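Local coordinates for MGS-M4 (PDB 4Q3M), which has an unknown substrate but, as a TIM-barrel aldo-keto reductase, probably reduces carbonyl compounds with a nicotinamide cofactor, at residues Leu17-Ser22 with Met46-Glu51; Tyr39-Thr44 with Val226-Ser231; Ser116-Phe121 with Lys131-Ser136; Leu187-Ile192 with Lys264-Phe269. All blocks are in the same frame, centred on the assembly; numbering follows the deposited sequence.

Contact 1 of 4, residues Leu17-Ser22 with Met46-Glu51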
loop_
_atom_site.group_PDB
_atom_site.type_symbol
_atom_site.label_atom_id
_atom_site.label_comp_id
_atom_site.label_asym_id
_atom_site.label_seq_id
_atom_site.Cartn_x
_atom_site.Cartn_y
_atom_site.Cartn_z
ATOM N N LEU A 17 3.220 -10.045 -23.243
ATOM C CA LEU A 17 4.531 -10.369 -22.697
ATOM C C LEU A 17 5.074 -9.229 -21.847
ATOM O O LEU A 17 5.089 -8.075 -22.273
ATOM C CB LEU A 17 5.520 -10.694 -23.817
ATOM C CG LEU A 17 6.961 -10.907 -23.348
ATOM C CD1 LEU A 17 7.060 -12.133 -22.451
ATOM C CD2 LEU A 17 7.913 -11.016 -24.528
ATOM N N GLY A 18 5.514 -9.561 -20.639
ATOM C CA GLY A 18 6.162 -8.591 -19.779
ATOM C C GLY A 18 7.659 -8.588 -20.018
ATOM O O GLY A 18 8.273 -9.643 -20.172
ATOM N N THR A 19 8.246 -7.397 -20.060
ATOM C CA THR A 19 9.683 -7.266 -20.266
ATOM C C THR A 19 10.336 -6.582 -19.072
ATOM O O THR A 19 9.891 -5.522 -18.637
ATOM C CB THR A 19 10.003 -6.466 -21.543
ATOM O OG1 THR A 19 9.565 -5.110 -21.386
ATOM C CG2 THR A 19 9.313 -7.083 -22.751
ATOM N N PHE A 20 11.387 -7.195 -18.539
ATOM C CA PHE A 20 12.131 -6.595 -17.439
ATOM C C PHE A 20 13.538 -6.220 -17.889
ATOM O O PHE A 20 14.062 -6.786 -18.848
ATOM C CB PHE A 20 12.182 -7.541 -16.234
ATOM C CG PHE A 20 12.826 -8.869 -16.523
ATOM C CD1 PHE A 20 14.193 -9.039 -16.380
ATOM C CD2 PHE A 20 12.059 -9.952 -16.925
ATOM C CE1 PHE A 20 14.786 -10.259 -16.640
ATOM C CE2 PHE A 20 12.647 -11.175 -17.187
ATOM C CZ PHE A 20 14.013 -11.329 -17.042
ATOM N N ARG A 21 14.140 -5.261 -17.192
ATOM C CA ARG A 21 15.478 -4.785 -17.526
ATOM C C ARG A 21 16.514 -5.902 -17.413
ATOM O O ARG A 21 17.026 -6.181 -16.330
ATOM C CB ARG A 21 15.866 -3.613 -16.622
ATOM C CG ARG A 21 17.241 -3.030 -16.909
ATOM C CD ARG A 21 17.487 -1.765 -16.103
ATOM N NE ARG A 21 18.736 -1.112 -16.486
ATOM C CZ ARG A 21 18.835 -0.191 -17.438
ATOM N NH1 ARG A 21 17.757 0.192 -18.109
ATOM N NH2 ARG A 21 20.012 0.350 -17.721
ATOM N N SER A 22 16.817 -6.537 -18.542
ATOM C CA SER A 22 17.779 -7.632 -18.566
ATOM C C SER A 22 18.976 -7.312 -19.458
ATOM O O SER A 22 19.266 -6.147 -19.737
ATOM C CB SER A 22 17.108 -8.927 -19.031
ATOM O OG SER A 22 18.009 -10.020 -18.983
ATOM N N MET A 46 10.688 2.850 -20.436
ATOM C CA MET A 46 11.979 3.486 -20.676
ATOM C C MET A 46 13.001 3.076 -19.617
ATOM O O MET A 46 14.196 3.019 -19.905
ATOM C CB MET A 46 11.836 5.014 -20.732
ATOM C CG MET A 46 11.969 5.750 -19.402
ATOM S SD MET A 46 13.666 6.116 -18.894
ATOM C CE MET A 46 14.414 6.537 -20.466
ATOM N N ILE A 47 12.534 2.769 -18.412
ATOM C CA ILE A 47 13.430 2.399 -17.323
ATOM C C ILE A 47 13.998 0.995 -17.525
ATOM O O ILE A 47 15.040 0.651 -16.964
ATOM C CB ILE A 47 12.716 2.486 -15.952
ATOM C CG1 ILE A 47 13.738 2.587 -14.816
ATOM C CG2 ILE A 47 11.766 1.313 -15.752
ATOM C CD1 ILE A 47 14.651 3.788 -14.925
ATOM N N TYR A 48 13.320 0.193 -18.340
ATOM C CA TYR A 48 13.785 -1.157 -18.640
ATOM C C TYR A 48 14.993 -1.108 -19.566
ATOM O O TYR A 48 15.834 -2.005 -19.553
ATOM C CB TYR A 48 12.670 -1.992 -19.275
ATOM C CG TYR A 48 11.440 -2.152 -18.409
ATOM C CD1 TYR A 48 11.515 -2.029 -17.027
ATOM C CD2 TYR A 48 10.203 -2.428 -18.975
ATOM C CE1 TYR A 48 10.392 -2.174 -16.234
ATOM C CE2 TYR A 48 9.074 -2.576 -18.190
ATOM C CZ TYR A 48 9.174 -2.447 -16.822
ATOM O OH TYR A 48 8.052 -2.593 -16.038
ATOM N N GLY A 49 15.070 -0.052 -20.369
ATOM C CA GLY A 49 16.174 0.128 -21.293
ATOM C C GLY A 49 16.232 -0.945 -22.362
ATOM O O GLY A 49 17.313 -1.324 -22.813
ATOM N N ASN A 50 15.067 -1.443 -22.766
ATOM C CA ASN A 50 15.001 -2.459 -23.809
ATOM C C ASN A 50 14.091 -2.053 -24.964
ATOM O O ASN A 50 13.768 -2.871 -25.822
ATOM C CB ASN A 50 14.543 -3.802 -23.225
ATOM C CG ASN A 50 13.194 -3.716 -22.523
ATOM O OD1 ASN A 50 12.386 -2.827 -22.791
ATOM N ND2 ASN A 50 12.947 -4.655 -21.617
ATOM N N GLU A 51 13.683 -0.786 -24.974
ATOM C CA GLU A 51 12.825 -0.254 -26.030
ATOM C C GLU A 51 13.457 -0.442 -27.404
ATOM O O GLU A 51 12.760 -0.594 -28.408
ATOM C CB GLU A 51 12.534 1.228 -25.791
ATOM C CG GLU A 51 11.658 1.506 -24.583
ATOM C CD GLU A 51 11.488 2.988 -24.319
ATOM O OE1 GLU A 51 12.483 3.734 -24.444
ATOM O OE2 GLU A 51 10.359 3.409 -23.992
#

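Contact 2 of 4, residues Tyr39-Thr44 with Val226-Ser231. With SO4 (sulfate ion), chain G.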
loop_
_atom_site.group_PDB
_atom_site.type_symbol
_atom_site.label_atom_id
_atom_site.label_comp_id
_atom_site.label_asym_id
_atom_site.label_seq_id
_atom_site.Cartn_x
_atom_site.Cartn_y
_atom_site.Cartn_z
ATOM N N TYR A 39 1.563 -14.227 -29.123
ATOM C CA TYR A 39 1.431 -12.944 -28.441
ATOM C C TYR A 39 1.220 -11.809 -29.436
ATOM O O TYR A 39 1.875 -11.755 -30.475
ATOM C CB TYR A 39 2.667 -12.650 -27.587
ATOM C CG TYR A 39 2.757 -13.439 -26.299
ATOM C CD1 TYR A 39 3.126 -14.777 -26.303
ATOM C CD2 TYR A 39 2.491 -12.837 -25.075
ATOM C CE1 TYR A 39 3.221 -15.496 -25.129
ATOM C CE2 TYR A 39 2.581 -13.550 -23.894
ATOM C CZ TYR A 39 2.946 -14.880 -23.927
ATOM O OH TYR A 39 3.037 -15.596 -22.756
ATOM N N ARG A 40 0.299 -10.908 -29.113
ATOM C CA ARG A 40 0.079 -9.711 -29.916
ATOM C C ARG A 40 0.098 -8.478 -29.021
ATOM O O ARG A 40 -0.439 -7.428 -29.373
ATOM C CB ARG A 40 -1.243 -9.803 -30.681
ATOM C CG ARG A 40 -1.247 -10.850 -31.786
ATOM C CD ARG A 40 -0.143 -10.586 -32.798
ATOM N NE ARG A 40 -0.167 -11.538 -33.905
ATOM C CZ ARG A 40 0.486 -12.696 -33.910
ATOM N NH1 ARG A 40 1.217 -13.052 -32.862
ATOM N NH2 ARG A 40 0.408 -13.500 -34.962
ATOM N N HIS A 41 0.728 -8.620 -27.861
ATOM C CA HIS A 41 0.802 -7.547 -26.878
ATOM C C HIS A 41 2.162 -7.559 -26.184
ATOM O O HIS A 41 2.549 -8.555 -25.574
ATOM C CB HIS A 41 -0.330 -7.687 -25.856
ATOM C CG HIS A 41 -0.306 -6.654 -24.771
ATOM N ND1 HIS A 41 -0.990 -6.811 -23.585
ATOM C CD2 HIS A 41 0.307 -5.449 -24.695
ATOM C CE1 HIS A 41 -0.793 -5.752 -22.821
ATOM N NE2 HIS A 41 -0.010 -4.910 -23.471
ATOM N N ILE A 42 2.885 -6.449 -26.289
ATOM C CA ILE A 42 4.196 -6.322 -25.662
ATOM C C ILE A 42 4.215 -5.140 -24.697
ATOM O O ILE A 42 3.797 -4.036 -25.047
ATOM C CB ILE A 42 5.311 -6.144 -26.710
ATOM C CG1 ILE A 42 5.230 -7.239 -27.776
ATOM C CG2 ILE A 42 6.677 -6.149 -26.042
ATOM C CD1 ILE A 42 5.543 -8.625 -27.255
ATOM N N ASP A 43 4.701 -5.376 -23.483
ATOM C CA ASP A 43 4.727 -4.343 -22.454
ATOM C C ASP A 43 6.157 -3.974 -22.065
ATOM O O ASP A 43 6.901 -4.805 -21.545
ATOM C CB ASP A 43 3.951 -4.806 -21.219
ATOM C CG ASP A 43 3.888 -3.745 -20.137
ATOM O OD1 ASP A 43 2.924 -2.950 -20.139
ATOM O OD2 ASP A 43 4.797 -3.709 -19.282
ATOM N N THR A 44 6.535 -2.724 -22.315
ATOM C CA THR A 44 7.875 -2.251 -21.985
ATOM C C THR A 44 7.835 -0.903 -21.269
ATOM O O THR A 44 6.763 -0.411 -20.915
ATOM C CB THR A 44 8.757 -2.132 -23.247
ATOM O OG1 THR A 44 10.084 -1.743 -22.872
ATOM C CG2 THR A 44 8.183 -1.108 -24.215
ATOM N N VAL A 226 -6.435 -7.435 -17.628
ATOM C CA VAL A 226 -5.306 -7.589 -18.537
ATOM C C VAL A 226 -4.074 -8.053 -17.766
ATOM O O VAL A 226 -3.709 -7.461 -16.749
ATOM C CB VAL A 226 -4.989 -6.276 -19.278
ATOM C CG1 VAL A 226 -3.791 -6.462 -20.198
ATOM C CG2 VAL A 226 -6.203 -5.806 -20.065
ATOM N N VAL A 227 -3.441 -9.116 -18.249
ATOM C CA VAL A 227 -2.309 -9.716 -17.551
ATOM C C VAL A 227 -1.052 -9.733 -18.426
ATOM O O VAL A 227 -1.116 -10.036 -19.618
ATOM C CB VAL A 227 -2.649 -11.153 -17.087
ATOM C CG1 VAL A 227 -3.146 -11.989 -18.254
ATOM C CG2 VAL A 227 -1.453 -11.809 -16.422
ATOM N N ILE A 228 0.086 -9.392 -17.829
ATOM C CA ILE A 228 1.349 -9.343 -18.558
ATOM C C ILE A 228 2.491 -10.024 -17.801
ATOM O O ILE A 228 3.320 -9.357 -17.183
ATOM C CB ILE A 228 1.752 -7.888 -18.871
ATOM C CG1 ILE A 228 1.430 -6.977 -17.683
ATOM C CG2 ILE A 228 1.027 -7.391 -20.110
ATOM C CD1 ILE A 228 1.994 -5.582 -17.810
ATOM N N PRO A 229 2.542 -11.364 -17.853
ATOM C CA PRO A 229 3.619 -12.102 -17.182
ATOM C C PRO A 229 4.979 -11.884 -17.841
ATOM O O PRO A 229 5.098 -11.974 -19.064
ATOM C CB PRO A 229 3.177 -13.563 -17.307
ATOM C CG PRO A 229 2.283 -13.587 -18.498
ATOM C CD PRO A 229 1.574 -12.264 -18.503
ATOM N N LYS A 230 5.993 -11.598 -17.029
ATOM C CA LYS A 230 7.343 -11.368 -17.529
ATOM C C LYS A 230 8.135 -12.670 -17.587
ATOM O O LYS A 230 8.041 -13.500 -16.682
ATOM C CB LYS A 230 8.074 -10.351 -16.648
ATOM C CG LYS A 230 7.294 -9.075 -16.384
ATOM C CD LYS A 230 8.020 -8.179 -15.393
ATOM C CE LYS A 230 7.166 -6.984 -14.994
ATOM N NZ LYS A 230 6.902 -6.075 -16.142
ATOM N N SER A 231 8.917 -12.837 -18.650
ATOM C CA SER A 231 9.748 -14.027 -18.822
ATOM C C SER A 231 10.746 -13.857 -19.965
ATOM O O SER A 231 10.500 -13.108 -20.910
ATOM C CB SER A 231 8.878 -15.260 -19.079
ATOM O OG SER A 231 9.669 -16.432 -19.175
HETATM S S SO4 G . 5.921 -11.964 -13.154
HETATM O O1 SO4 G . 7.192 -12.681 -13.131
HETATM O O2 SO4 G . 6.165 -10.547 -13.408
HETATM O O3 SO4 G . 5.078 -12.508 -14.214
HETATM O O4 SO4 G . 5.251 -12.122 -11.866
#

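Contact 3 of 4, residues Ser116-Phe121 with Lys131-Ser136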
loop_
_atom_site.group_PDB
_atom_site.type_symbol
_atom_site.label_atom_id
_atom_site.label_comp_id
_atom_site.label_asym_id
_atom_site.label_seq_id
_atom_site.Cartn_x
_atom_site.Cartn_y
_atom_site.Cartn_z
ATOM N N SER A 116 0.181 17.482 -14.955
ATOM C CA SER A 116 1.048 18.129 -15.939
ATOM C C SER A 116 1.560 17.118 -16.953
ATOM O O SER A 116 1.653 17.404 -18.147
ATOM C CB SER A 116 2.226 18.821 -15.252
ATOM O OG SER A 116 3.039 19.496 -16.196
ATOM N N THR A 117 1.898 15.935 -16.458
ATOM C CA THR A 117 2.308 14.828 -17.307
ATOM C C THR A 117 1.173 14.332 -18.188
ATOM O O THR A 117 1.361 14.059 -19.375
ATOM C CB THR A 117 2.821 13.656 -16.465
ATOM O OG1 THR A 117 3.975 14.065 -15.718
ATOM C CG2 THR A 117 3.139 12.481 -17.343
ATOM N N TYR A 118 -0.008 14.214 -17.594
ATOM C CA TYR A 118 -1.161 13.674 -18.296
ATOM C C TYR A 118 -1.662 14.637 -19.369
ATOM O O TYR A 118 -2.176 14.209 -20.402
ATOM C CB TYR A 118 -2.277 13.352 -17.306
ATOM C CG TYR A 118 -3.306 12.396 -17.850
ATOM C CD1 TYR A 118 -3.083 11.025 -17.833
ATOM C CD2 TYR A 118 -4.498 12.861 -18.383
ATOM C CE1 TYR A 118 -4.023 10.144 -18.331
ATOM C CE2 TYR A 118 -5.443 11.990 -18.882
ATOM C CZ TYR A 118 -5.201 10.633 -18.854
ATOM O OH TYR A 118 -6.140 9.761 -19.351
ATOM N N ARG A 119 -1.513 15.934 -19.118
ATOM C CA ARG A 119 -1.854 16.947 -20.111
ATOM C C ARG A 119 -1.026 16.741 -21.371
ATOM O O ARG A 119 -1.503 16.957 -22.485
ATOM C CB ARG A 119 -1.633 18.355 -19.557
ATOM C CG ARG A 119 -2.721 18.840 -18.612
ATOM C CD ARG A 119 -4.010 19.146 -19.357
ATOM N NE ARG A 119 -5.043 19.667 -18.466
ATOM C CZ ARG A 119 -5.988 18.924 -17.902
ATOM N NH1 ARG A 119 -6.038 17.620 -18.137
ATOM N NH2 ARG A 119 -6.886 19.484 -17.102
ATOM N N ALA A 120 0.221 16.317 -21.184
ATOM C CA ALA A 120 1.094 15.995 -22.302
ATOM C C ALA A 120 0.625 14.716 -22.988
ATOM O O ALA A 120 0.686 14.607 -24.213
ATOM C CB ALA A 120 2.531 15.857 -21.835
ATOM N N PHE A 121 0.160 13.754 -22.194
ATOM C CA PHE A 121 -0.425 12.531 -22.736
ATOM C C PHE A 121 -1.629 12.875 -23.605
ATOM O O PHE A 121 -1.811 12.317 -24.686
ATOM C CB PHE A 121 -0.858 11.570 -21.622
ATOM C CG PHE A 121 0.271 10.796 -20.994
ATOM C CD1 PHE A 121 1.567 11.281 -20.998
ATOM C CD2 PHE A 121 0.026 9.567 -20.401
ATOM C CE1 PHE A 121 2.592 10.561 -20.414
ATOM C CE2 PHE A 121 1.048 8.842 -19.822
ATOM C CZ PHE A 121 2.332 9.341 -19.827
ATOM N N LYS A 131 -2.665 5.703 -28.989
ATOM C CA LYS A 131 -4.016 5.209 -29.219
ATOM C C LYS A 131 -4.782 5.050 -27.911
ATOM O O LYS A 131 -6.010 4.954 -27.908
ATOM C CB LYS A 131 -3.971 3.879 -29.971
ATOM C CG LYS A 131 -3.387 3.988 -31.368
ATOM C CD LYS A 131 -4.147 5.015 -32.193
ATOM C CE LYS A 131 -3.521 5.205 -33.564
ATOM N NZ LYS A 131 -4.262 6.216 -34.369
ATOM N N ALA A 132 -4.050 5.026 -26.802
ATOM C CA ALA A 132 -4.655 4.916 -25.482
ATOM C C ALA A 132 -3.714 5.459 -24.412
ATOM O O ALA A 132 -2.504 5.238 -24.467
ATOM C CB ALA A 132 -5.024 3.471 -25.183
ATOM N N ILE A 133 -4.273 6.175 -23.442
ATOM C CA ILE A 133 -3.479 6.734 -22.354
ATOM C C ILE A 133 -3.998 6.270 -20.999
ATOM O O ILE A 133 -5.203 6.110 -20.806
ATOM C CB ILE A 133 -3.466 8.276 -22.395
ATOM C CG1 ILE A 133 -4.894 8.822 -22.471
ATOM C CG2 ILE A 133 -2.650 8.771 -23.578
ATOM C CD1 ILE A 133 -4.971 10.332 -22.463
ATOM N N GLY A 134 -3.081 6.048 -20.065
ATOM C CA GLY A 134 -3.445 5.598 -18.735
ATOM C C GLY A 134 -2.340 5.822 -17.722
ATOM O O GLY A 134 -1.420 6.606 -17.955
ATOM N N VAL A 135 -2.433 5.130 -16.590
ATOM C CA VAL A 135 -1.436 5.255 -15.534
ATOM C C VAL A 135 -0.970 3.900 -15.021
ATOM O O VAL A 135 -1.455 2.854 -15.454
ATOM C CB VAL A 135 -1.971 6.068 -14.342
ATOM C CG1 VAL A 135 -2.143 7.526 -14.729
ATOM C CG2 VAL A 135 -3.283 5.476 -13.841
ATOM N N SER A 136 -0.022 3.934 -14.092
ATOM C CA SER A 136 0.469 2.732 -13.435
ATOM C C SER A 136 0.838 3.053 -11.992
ATOM O O SER A 136 1.306 4.154 -11.699
ATOM C CB SER A 136 1.672 2.154 -14.181
ATOM O OG SER A 136 2.154 0.984 -13.544
#

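Contact 4 of 4, residues Leu187-Ile192 with Lys264-Phe269. With SO4 (sulfate ion), chain G.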
loop_
_atom_site.group_PDB
_atom_site.type_symbol
_atom_site.label_atom_id
_atom_site.label_comp_id
_atom_site.label_asym_id
_atom_site.label_seq_id
_atom_site.Cartn_x
_atom_site.Cartn_y
_atom_site.Cartn_z
ATOM N N LEU A 187 2.738 -13.403 -11.536
ATOM C CA LEU A 187 3.338 -14.594 -10.951
ATOM C C LEU A 187 4.133 -14.225 -9.703
ATOM O O LEU A 187 5.058 -14.938 -9.311
ATOM C CB LEU A 187 4.236 -15.302 -11.968
ATOM C CG LEU A 187 3.559 -15.755 -13.262
ATOM C CD1 LEU A 187 4.495 -16.623 -14.089
ATOM C CD2 LEU A 187 2.259 -16.488 -12.963
ATOM N N MET A 188 3.763 -13.098 -9.098
ATOM C CA MET A 188 4.385 -12.590 -7.874
ATOM C C MET A 188 5.876 -12.290 -8.033
ATOM O O MET A 188 6.608 -12.234 -7.045
ATOM C CB MET A 188 4.175 -13.572 -6.716
ATOM C CG MET A 188 2.731 -13.677 -6.250
ATOM S SD MET A 188 2.524 -14.753 -4.816
ATOM C CE MET A 188 3.535 -13.905 -3.607
ATOM N N SER A 189 6.308 -12.090 -9.277
ATOM C CA SER A 189 7.676 -11.673 -9.596
ATOM C C SER A 189 8.751 -12.509 -8.903
ATOM O O SER A 189 8.717 -13.739 -8.942
ATOM C CB SER A 189 7.870 -10.196 -9.241
ATOM O OG SER A 189 9.204 -9.784 -9.490
ATOM N N HIS A 190 9.696 -11.828 -8.259
ATOM C CA HIS A 190 10.811 -12.488 -7.583
ATOM C C HIS A 190 10.346 -13.302 -6.378
ATOM O O HIS A 190 11.095 -14.120 -5.845
ATOM C CB HIS A 190 11.857 -11.458 -7.149
ATOM C CG HIS A 190 11.343 -10.450 -6.169
ATOM N ND1 HIS A 190 11.399 -10.642 -4.805
ATOM C CD2 HIS A 190 10.761 -9.241 -6.355
ATOM C CE1 HIS A 190 10.875 -9.595 -4.194
ATOM N NE2 HIS A 190 10.481 -8.731 -5.111
ATOM N N GLN A 191 9.109 -13.069 -5.950
ATOM C CA GLN A 191 8.491 -13.882 -4.910
ATOM C C GLN A 191 7.726 -15.037 -5.545
ATOM O O GLN A 191 6.640 -15.405 -5.098
ATOM C CB GLN A 191 7.561 -13.037 -4.037
ATOM C CG GLN A 191 8.285 -12.024 -3.168
ATOM C CD GLN A 191 9.219 -12.680 -2.170
ATOM O OE1 GLN A 191 10.392 -12.317 -2.068
ATOM N NE2 GLN A 191 8.705 -13.654 -1.429
ATOM N N ILE A 192 8.317 -15.604 -6.593
ATOM C CA ILE A 192 7.724 -16.701 -7.354
ATOM C C ILE A 192 7.443 -17.926 -6.478
ATOM O O ILE A 192 6.582 -18.746 -6.798
ATOM C CB ILE A 192 8.652 -17.102 -8.534
ATOM C CG1 ILE A 192 7.983 -18.132 -9.450
ATOM C CG2 ILE A 192 9.992 -17.614 -8.019
ATOM C CD1 ILE A 192 6.728 -17.632 -10.124
ATOM N N LYS A 264 1.586 -6.760 -0.052
ATOM C CA LYS A 264 2.043 -6.087 -1.261
ATOM C C LYS A 264 3.555 -6.209 -1.410
ATOM O O LYS A 264 4.306 -5.936 -0.473
ATOM C CB LYS A 264 1.626 -4.615 -1.245
ATOM C CG LYS A 264 2.025 -3.843 -2.490
ATOM C CD LYS A 264 1.236 -2.548 -2.610
ATOM C CE LYS A 264 1.695 -1.733 -3.809
ATOM N NZ LYS A 264 1.689 -2.538 -5.062
ATOM N N ILE A 265 3.997 -6.621 -2.593
ATOM C CA ILE A 265 5.414 -6.856 -2.840
ATOM C C ILE A 265 6.171 -5.568 -3.149
ATOM O O ILE A 265 7.227 -5.306 -2.573
ATOM C CB ILE A 265 5.624 -7.846 -4.004
ATOM C CG1 ILE A 265 4.930 -9.176 -3.705
ATOM C CG2 ILE A 265 7.108 -8.062 -4.264
ATOM C CD1 ILE A 265 5.048 -10.190 -4.822
ATOM N N PHE A 266 5.627 -4.762 -4.054
ATOM C CA PHE A 266 6.343 -3.592 -4.550
ATOM C C PHE A 266 6.027 -2.319 -3.767
ATOM O O PHE A 266 5.153 -2.308 -2.899
ATOM C CB PHE A 266 6.042 -3.389 -6.034
ATOM C CG PHE A 266 6.569 -4.492 -6.906
ATOM C CD1 PHE A 266 7.889 -4.487 -7.328
ATOM C CD2 PHE A 266 5.752 -5.541 -7.290
ATOM C CE1 PHE A 266 8.381 -5.505 -8.125
ATOM C CE2 PHE A 266 6.239 -6.562 -8.086
ATOM C CZ PHE A 266 7.555 -6.543 -8.504
ATOM N N THR A 267 6.758 -1.255 -4.094
ATOM C CA THR A 267 6.709 0.017 -3.375
ATOM C C THR A 267 5.291 0.536 -3.143
ATOM O O THR A 267 4.460 0.524 -4.049
ATOM C CB THR A 267 7.505 1.100 -4.130
ATOM O OG1 THR A 267 8.800 0.592 -4.473
ATOM C CG2 THR A 267 7.658 2.355 -3.279
ATOM N N GLU A 268 5.030 0.982 -1.917
ATOM C CA GLU A 268 3.736 1.550 -1.557
ATOM C C GLU A 268 3.452 2.781 -2.414
ATOM O O GLU A 268 4.360 3.561 -2.707
ATOM C CB GLU A 268 3.701 1.899 -0.066
ATOM C CG GLU A 268 2.307 1.944 0.545
ATOM C CD GLU A 268 1.563 3.228 0.229
ATOM O OE1 GLU A 268 2.216 4.290 0.156
ATOM O OE2 GLU A 268 0.328 3.172 0.052
ATOM N N PHE A 269 2.192 2.939 -2.810
ATOM C CA PHE A 269 1.777 3.955 -3.777
ATOM C C PHE A 269 2.275 5.368 -3.473
ATOM O O PHE A 269 2.610 6.123 -4.388
ATOM C CB PHE A 269 0.248 3.984 -3.880
ATOM C CG PHE A 269 -0.364 2.671 -4.287
ATOM C CD1 PHE A 269 -0.548 2.363 -5.626
ATOM C CD2 PHE A 269 -0.771 1.755 -3.331
ATOM C CE1 PHE A 269 -1.116 1.160 -6.002
ATOM C CE2 PHE A 269 -1.339 0.550 -3.701
ATOM C CZ PHE A 269 -1.513 0.253 -5.039
HETATM S S SO4 G . 5.921 -11.964 -13.154
HETATM O O1 SO4 G . 7.192 -12.681 -13.131
HETATM O O2 SO4 G . 6.165 -10.547 -13.408
HETATM O O3 SO4 G . 5.078 -12.508 -14.214
HETATM O O4 SO4 G . 5.251 -12.122 -11.866
#

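Contact 1 of 4, residues Leu17-Ser22 with Met46-Glu51
Arg21 lies along the backbone of Ile47 and Tyr48. Its CB and CG pack on the carbonyl of Tyr48, with CG 3.2 Å from Tyr48 O; CD then moves on to the preceding carbonyl, 3.5 Å from Ile47 O. NE and CZ pass that oxygen at longer range. With CG anti to the backbone N (chi1 -179°) and the chain extended, NH1 reaches Ile47 O and donates to it at 3.0 Å. This bond is bent, 131° at the hydrogen, with NH1 above the carbonyl plane. Gly49 N lies at the guanidinium edge, near its plane. Further in, Thr19 O lies 3.0 Å above one face of the Tyr48 ring, towards the CD2-CE2 rim. A serine in place of Tyr48 would probably leave Thr19 O without this ring and open a gap between Thr19 and the loop 46-51. Thr19 OG1 hydrogen-bonds to Asp43 O and Asn50 OD1 to Thr44 OG1, tying both segments to the end of strand 41-43. These loops follow strands 17-18 and 41-43 of the TIM barrel, probably at the strand ends where aldo-keto reductases carry their active site. Asn50 precedes helix 51-59 and rests on Ala27 of helix 26-37.

Contact 2 of 4, residues Tyr39-Thr44 with Val226-Ser231
Ile228 meets His41 and Asp43 with two different branches. Its CD1 methyl presses on the carboxylate carbon of Asp43, CD1 to CG 3.5 Å, while CG2 reaches the His41 ring, 3.7 Å from CE1. Val226 CG1 comes to the same CE1 from near the plane of the imidazole, at its edge, 4.0 Å away. The split arises because CG1 of Ile228 lies between the backbone N and the carbonyl carbon (chi1 40°) and CG2 beside the N. An alanine here would probably open a gap inside the barrel, taking the methyl contacts away from the Asp43 carboxylate and from CE1 of His41. One shell out, Asp43 OD2 forms a salt bridge with Lys73 and OD1 bonds to Gln158; Lys230 NZ stays 4.5 Å from Asp43 OD2, too long for a salt bridge. The backbone N of Lys230 donates at 3.1 Å to O3 of a sulfate, probably from the crystallisation liquor, perhaps marking where a cofactor phosphate binds in this family. Strand 17-18 runs between the two segments, its Leu17 bonded to His41 and Asp43 and its Gly18 to Pro229; inside the barrel, Glu182 of strand 180-184 also touches His41, Val226 and Ile228.

Contact 3 of 4, residues Ser116-Phe121 with Lys131-Ser136
Tyr118 and Phe121, one turn apart on helix 111-126, share Ile133 and the carbonyl of Gly134. Tyr118 comes first: its first torsion (chi1 -161°) swings the ring out towards the strand, where it crosses Ile133 at about a right angle, the CD1 methyl lying 3.6 Å from CZ. The hydroxyl passes the same isoleucine and hydrogen-bonds to Ile152 O, which fixes the far end of the ring. Phe121 follows, and its CB packs 3.9 Å from the other branch of Ile133, CG2. Beyond CB, the ring turns its edge to the strand backbone, bringing CE2 to 3.8 Å from Gly134 O; the Tyr118 ring also has this oxygen near its plane, but farther off. The helix and strand axes approach to 9.3 Å and run roughly antiparallel, at 148°. This is the returning half of the beta-alpha-beta crossover from strand 102-105 through helix 111-126 to strand 133-136, with Phe121 also packed on Ile105 of the first strand and Thr84 of helix 81-94.

Contact 4 of 4, residues Leu187-Ile192 with Lys264-Phe269
Ile265 packs its side chain against the turn Met188-Gln191 and is held there by both branches. The CD1 methyl sits 3.4 Å from Met188 O and also packs on the aliphatic CB atoms of Met188 and Gln191. The backbone bond from Gln191 N to Met188 O closes this turn. The other branch, CG2, lies 3.5 Å from NE2 of His190, whose side chain runs alongside Ile265 with the two pointing opposite ways. Phe266, next in sequence, points its CZ at the turn, with Ser189 CB 3.7 Å away near the ring plane; one face of the same ring carries Ile265 CG2. Neither segment has regular structure. Residues 187-192 form the loop after barrel strand 180-184. Residues 264-269 belong to the tail that follows helix 250-257 and folds over the barrel mouth, probably beside the active site as in other aldo-keto reductases. The loop's backbone also grips the sulfate that Lys230 N holds, Leu187 N and Ser189 N each donating to its O4 at 2.8 Å. On the tail side, Glu160 forms a salt bridge with Lys264 and accepts from the backbone N of Ile265 and Phe266. Farther along, Glu268 and Phe269 pack on Phe269 and Glu268 of the second subunit.

How the contacts relate
Contacts 2 and 3 are buried, contact 1 partly so, and contact 4 lies at the surface. Contacts 1, 2 and 3 all reach the eight-stranded parallel barrel sheet: contact 2 looks into the barrel, contact 3 seals a helix to its outside, and contact 1 joins loops at strand ends. Contacts 1 and 2 touch through Thr19 with Asp43 and Asn50 with Thr44. Contact 4 touches none of the others, yet shares the sulfate with contact 2. Contact 3 is mainly apolar and aromatic packing, with a carbonyl at the ring edges; contact 2 sets methyls against a carboxylate and an imidazole; contact 4 rests on an isoleucine and a phenylalanine against a turn; contact 1 alone has a hydrogen bond between its segments.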